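Local coordinates for putative GntR-family transcriptional regulator (Bordetella bronchiseptica RB50, PDB 3CNV), which probably regulates transcription as a GntR-family repressor or activator, its UTRA domain being expected to sense a small-molecule effector, at residues D132-T137 with M143-G148; L39-R42 with T46-T49. All coordinates share one frame; numbering follows the deposited sequence.

Contact 1: D132-T137 with M143-G148; sequences DRISYT and MEVRRG
Arg133 and Arg146 form an antiparallel hydrogen-bonded pair, each backbone N-H answered by the other's carbonyl. Arg133 N donates to Arg146 O at 2.7 Å, and Arg146 N returns the bond to Arg133 O at 2.9 Å. Two residues on, Ser135 N reaches Glu144 O at 2.8 Å, whereas Ser135 O accepts a hydrogen bond from Met143 N at 2.9 Å. Met143 and Glu144 therefore both face Ser135, which defines a classic beta bulge. Glu144 O and Arg133 O also receive CA-H...O contacts from Ile134 and Val145.

On the face carrying Arg133, Ser135, Glu144 and Arg146, the two oxygens of the Glu144 carboxylate have different partners. Ser135 OG donates to Glu144 OE1 at 3.1 Å, and Tyr89 OH bonds the same oxygen. Glu144 OE2 is gripped side-on by Arg146: Arg146 NH2, 2.7 Å from Glu144 OE2, meets the syn lone pair of that oxygen, while NE approaches from above the carboxylate plane. With CG anti to the backbone N in both Glu144 (chi1 -176°) and Arg146, the chains run out together along this face. Arg133 NH1 lies over one face of the Arg146 guanidinium, 3.7 Å from Arg146 NH1; Glu105 pairs with Arg133 NE, and a citrate, probably from the crystallisation liquor, accepts from Arg146 NH1. Asp132 and Arg147 lie alongside each other on the other face, but their charges are met by Arg108 and Asp65.

The arrangement is a bulged beta hairpin of the UTRA domain, and the citrate beside Arg146 may mark an anion-accepting pocket.

Contact 2: L39-R42 with T46-T49; sequences LELR and TVVT
Leu41 and Leu39 both present a CD1 methyl to one branch of Val47, its CG1. The closer approach is Leu41 CD1 to Val47 CG1, at 3.5 Å; Leu39 CD1 stands 4.0 Å from Val47 CG1. Each leucine side chain runs oblique to the valine, so methyl meets methyl, and the contact has no hydrogen bond between the segments.

All three side chains leave the backbone heading for the other segment. In Val47, CG1 is anti to the carbonyl carbon (chi1 -65°), and this rotation turns that branch to the leucines. Both leucines carry CG beside the backbone N, and both chains continue extended to CD1; each thus reaches forward with one methyl. The backbones remain well apart, since even the nearest CA atoms, those of Leu41 and Thr46, are 8.9 Å from each other. Only 93 Å² is buried in total, in keeping with a contact made by side-chain ends.

Glu40, with positive phi (52°), is the first residue to leave the helical conformation, in a Schellman motif at the end of helix 33-38, and the leucines on both sides of it reach the same valine. The C-terminal exit of helix 33-38 thus packs against the start of strand 46-56. Around this small apolar cluster, strand 20-30 supplies Leu29 beside Val47, strand 59-69 brings Trp67 to Val47 and Pro69 to Leu39, and strand 141-150 meets Leu39 through Val145.

How the contacts relate
Contact 2 closes before contact 1 opens, so the two follow in series along the chain, their centres about 12 Å apart and all four segments within the UTRA domain. They reach the same six-stranded antiparallel sheet: contact 1 joins the neighbouring strands 127-137 and 141-150, while contact 2 sets the loop after helix 33-38 on strand 46-56, with strand 59-69 lying between 46-56 and 141-150. Leu39 bridges them directly, its CD2 lying 3.4 Å from Glu144 N and its CG 3.8 Å from Val145 CG2. Leu39, just after the helix, therefore packs on both strand 46-56 and the hairpin strand 141-150, tying parts distant in sequence into one domain.

Contact 1: D132-T137 with M143-G148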
loop_
_atom_site.group_PDB
_atom_site.type_symbol
_atom_site.label_atom_id
_atom_site.label_comp_id
_atom_site.label_asym_id
_atom_site.label_seq_id
_atom_site.Cartn_x
_atom_site.Cartn_y
_atom_site.Cartn_z
ATOM N N ASP C 132 12.898 2.239 9.750
ATOM C CA ASP C 132 12.815 3.627 10.187
ATOM C C ASP C 132 11.502 4.275 9.702
ATOM O O ASP C 132 11.287 4.416 8.508
ATOM C CB ASP C 132 14.030 4.423 9.640
ATOM C CG ASP C 132 15.339 4.077 10.363
ATOM O OD1 ASP C 132 15.328 3.957 11.610
ATOM O OD2 ASP C 132 16.378 3.867 9.685
ATOM N N ARG C 133 10.655 4.689 10.631
ATOM C CA ARG C 133 9.291 5.170 10.329
ATOM C C ARG C 133 9.085 6.626 10.768
ATOM O O ARG C 133 9.509 7.037 11.861
ATOM C CB ARG C 133 8.297 4.282 11.080
ATOM C CG ARG C 133 6.829 4.585 10.789
ATOM C CD ARG C 133 5.863 3.807 11.613
ATOM N NE ARG C 133 6.079 2.381 11.453
ATOM C CZ ARG C 133 5.828 1.413 12.317
ATOM N NH1 ARG C 133 5.338 1.658 13.496
ATOM N NH2 ARG C 133 6.097 0.175 11.961
ATOM N N ILE C 134 8.430 7.394 9.933
ATOM C CA ILE C 134 7.781 8.611 10.388
ATOM C C ILE C 134 6.293 8.465 10.169
ATOM O O ILE C 134 5.892 8.140 9.086
ATOM C CB ILE C 134 8.311 9.852 9.629
ATOM C CG1 ILE C 134 9.841 9.895 9.638
ATOM C CG2 ILE C 134 7.654 11.121 10.166
ATOM C CD1 ILE C 134 10.456 10.985 8.605
ATOM N N SER C 135 5.499 8.727 11.211
ATOM C CA SER C 135 4.044 8.580 11.183
ATOM C C SER C 135 3.416 9.940 11.215
ATOM O O SER C 135 3.880 10.894 11.885
ATOM C CB SER C 135 3.516 7.806 12.416
ATOM O OG SER C 135 4.186 6.623 12.478
ATOM N N TYR C 136 2.336 10.031 10.468
ATOM C CA TYR C 136 1.650 11.290 10.220
ATOM C C TYR C 136 0.193 11.242 10.670
ATOM O O TYR C 136 -0.482 10.235 10.570
ATOM C CB TYR C 136 1.721 11.683 8.711
ATOM C CG TYR C 136 3.117 11.913 8.186
ATOM C CD1 TYR C 136 3.637 13.176 8.119
ATOM C CD2 TYR C 136 3.927 10.857 7.787
ATOM C CE1 TYR C 136 4.946 13.392 7.696
ATOM C CE2 TYR C 136 5.234 11.073 7.327
ATOM C CZ TYR C 136 5.735 12.328 7.333
ATOM O OH TYR C 136 7.031 12.607 6.927
ATOM N N THR C 137 -0.264 12.353 11.200
ATOM C CA THR C 137 -1.664 12.551 11.449
ATOM C C THR C 137 -2.187 13.325 10.246
ATOM O O THR C 137 -1.442 13.693 9.320
ATOM C CB THR C 137 -1.961 13.333 12.791
ATOM O OG1 THR C 137 -1.445 14.688 12.746
ATOM C CG2 THR C 137 -1.330 12.661 13.969
HETATM N N MSE C 143 4.086 13.202 13.660
HETATM C CA MSE C 143 3.868 13.085 15.103
HETATM C C MSE C 143 4.688 12.013 15.828
HETATM O O MSE C 143 4.665 11.909 17.072
HETATM C CB MSE C 143 2.375 12.756 15.401
HETATM C CG MSE C 143 1.392 13.862 15.235
HETATM SE SE MSE C 143 1.835 15.596 16.060
HETATM C CE MSE C 143 1.851 15.025 17.890
ATOM N N GLU C 144 5.359 11.196 15.068
ATOM C CA GLU C 144 6.214 10.138 15.612
ATOM C C GLU C 144 7.278 9.748 14.656
ATOM O O GLU C 144 7.041 9.618 13.434
ATOM C CB GLU C 144 5.425 8.840 15.909
ATOM C CG GLU C 144 6.270 7.754 16.576
ATOM C CD GLU C 144 5.681 6.342 16.442
ATOM O OE1 GLU C 144 5.195 6.008 15.320
ATOM O OE2 GLU C 144 5.727 5.600 17.466
ATOM N N VAL C 145 8.441 9.531 15.267
ATOM C CA VAL C 145 9.582 8.888 14.656
ATOM C C VAL C 145 9.830 7.617 15.391
ATOM O O VAL C 145 9.916 7.600 16.601
ATOM C CB VAL C 145 10.883 9.731 14.670
ATOM C CG1 VAL C 145 12.101 8.882 14.101
ATOM C CG2 VAL C 145 10.744 11.015 13.834
ATOM N N ARG C 146 9.880 6.520 14.667
ATOM C CA ARG C 146 10.182 5.253 15.316
ATOM C C ARG C 146 11.212 4.472 14.489
ATOM O O ARG C 146 11.053 4.330 13.259
ATOM C CB ARG C 146 8.865 4.430 15.469
ATOM C CG ARG C 146 9.042 3.083 16.171
ATOM C CD ARG C 146 7.744 2.262 16.286
ATOM N NE ARG C 146 6.663 2.953 16.974
ATOM C CZ ARG C 146 5.543 2.404 17.415
ATOM N NH1 ARG C 146 5.260 1.129 17.146
ATOM N NH2 ARG C 146 4.662 3.167 18.062
ATOM N N ARG C 147 12.283 4.010 15.161
ATOM C CA ARG C 147 13.210 3.116 14.608
ATOM C C ARG C 147 13.119 1.762 15.269
ATOM O O ARG C 147 13.324 1.604 16.495
ATOM C CB ARG C 147 14.636 3.581 14.753
ATOM C CG ARG C 147 15.562 2.490 14.179
ATOM C CD ARG C 147 17.060 2.800 14.353
ATOM N NE ARG C 147 17.341 3.613 15.533
ATOM C CZ ARG C 147 17.554 3.147 16.772
ATOM N NH1 ARG C 147 17.494 1.856 17.040
ATOM N NH2 ARG C 147 17.825 4.006 17.753
ATOM N N GLY C 148 12.764 0.784 14.433
ATOM C CA GLY C 148 12.622 -0.552 14.887
ATOM C C GLY C 148 13.764 -1.440 14.401
ATOM O O GLY C 148 14.256 -1.332 13.290
#

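Contact 2: L39-R42 with T46-T49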
loop_
_atom_site.group_PDB
_atom_site.type_symbol
_atom_site.label_atom_id
_atom_site.label_comp_id
_atom_site.label_asym_id
_atom_site.label_seq_id
_atom_site.Cartn_x
_atom_site.Cartn_y
_atom_site.Cartn_z
ATOM N N LEU C 39 10.238 15.648 12.514
ATOM C CA LEU C 39 9.021 16.032 13.281
ATOM C C LEU C 39 8.623 17.482 13.023
ATOM O O LEU C 39 7.598 17.971 13.503
ATOM C CB LEU C 39 9.219 15.718 14.785
ATOM C CG LEU C 39 9.193 14.245 15.235
ATOM C CD1 LEU C 39 9.544 13.998 16.802
ATOM C CD2 LEU C 39 7.860 13.512 14.856
ATOM N N GLU C 40 9.382 18.119 12.153
ATOM C CA GLU C 40 9.167 19.521 11.781
ATOM C C GLU C 40 9.092 20.383 13.031
ATOM O O GLU C 40 8.189 21.196 13.207
ATOM C CB GLU C 40 7.930 19.673 10.876
ATOM C CG GLU C 40 8.136 18.918 9.522
ATOM C CD GLU C 40 6.875 18.737 8.685
ATOM O OE1 GLU C 40 5.910 19.502 8.866
ATOM O OE2 GLU C 40 6.843 17.798 7.851
ATOM N N LEU C 41 10.045 20.165 13.936
ATOM C CA LEU C 41 10.169 20.976 15.151
ATOM C C LEU C 41 11.206 22.097 15.005
ATOM O O LEU C 41 12.088 22.043 14.166
ATOM C CB LEU C 41 10.550 20.132 16.348
ATOM C CG LEU C 41 9.775 18.814 16.521
ATOM C CD1 LEU C 41 10.239 18.068 17.782
ATOM C CD2 LEU C 41 8.370 19.152 16.612
ATOM N N ARG C 42 11.082 23.087 15.884
ATOM C CA ARG C 42 12.103 24.113 16.038
ATOM C C ARG C 42 13.272 23.475 16.706
ATOM O O ARG C 42 13.128 22.597 17.478
ATOM C CB ARG C 42 11.641 25.330 16.886
ATOM C CG ARG C 42 10.381 26.013 16.371
ATOM C CD ARG C 42 9.822 27.087 17.340
ATOM N NE ARG C 42 8.380 26.881 17.541
ATOM C CZ ARG C 42 7.868 26.056 18.466
ATOM N NH1 ARG C 42 8.668 25.442 19.301
ATOM N NH2 ARG C 42 6.560 25.887 18.599
ATOM N N THR C 46 11.914 19.967 22.843
ATOM C CA THR C 46 11.894 18.760 23.649
ATOM C C THR C 46 11.006 17.701 23.011
ATOM O O THR C 46 9.952 18.002 22.473
ATOM C CB THR C 46 11.444 19.101 25.107
ATOM O OG1 THR C 46 12.475 19.928 25.730
ATOM C CG2 THR C 46 11.186 17.887 25.881
ATOM N N VAL C 47 11.513 16.470 23.061
ATOM C CA VAL C 47 10.820 15.257 22.632
ATOM C C VAL C 47 10.804 14.223 23.770
ATOM O O VAL C 47 11.669 14.163 24.596
ATOM C CB VAL C 47 11.402 14.602 21.325
ATOM C CG1 VAL C 47 11.192 15.579 20.073
ATOM C CG2 VAL C 47 12.852 14.213 21.513
ATOM N N VAL C 48 9.742 13.460 23.816
ATOM C CA VAL C 48 9.705 12.285 24.680
ATOM C C VAL C 48 10.273 11.152 23.859
ATOM O O VAL C 48 9.935 10.979 22.666
ATOM C CB VAL C 48 8.278 11.883 25.048
ATOM C CG1 VAL C 48 8.286 10.587 26.002
ATOM C CG2 VAL C 48 7.573 13.025 25.667
ATOM N N THR C 49 11.140 10.387 24.486
ATOM C CA THR C 49 11.614 9.191 23.855
ATOM C C THR C 49 11.352 7.970 24.702
ATOM O O THR C 49 11.514 7.957 25.912
ATOM C CB THR C 49 13.134 9.298 23.464
ATOM O OG1 THR C 49 13.438 8.295 22.460
ATOM C CG2 THR C 49 14.047 9.145 24.729
#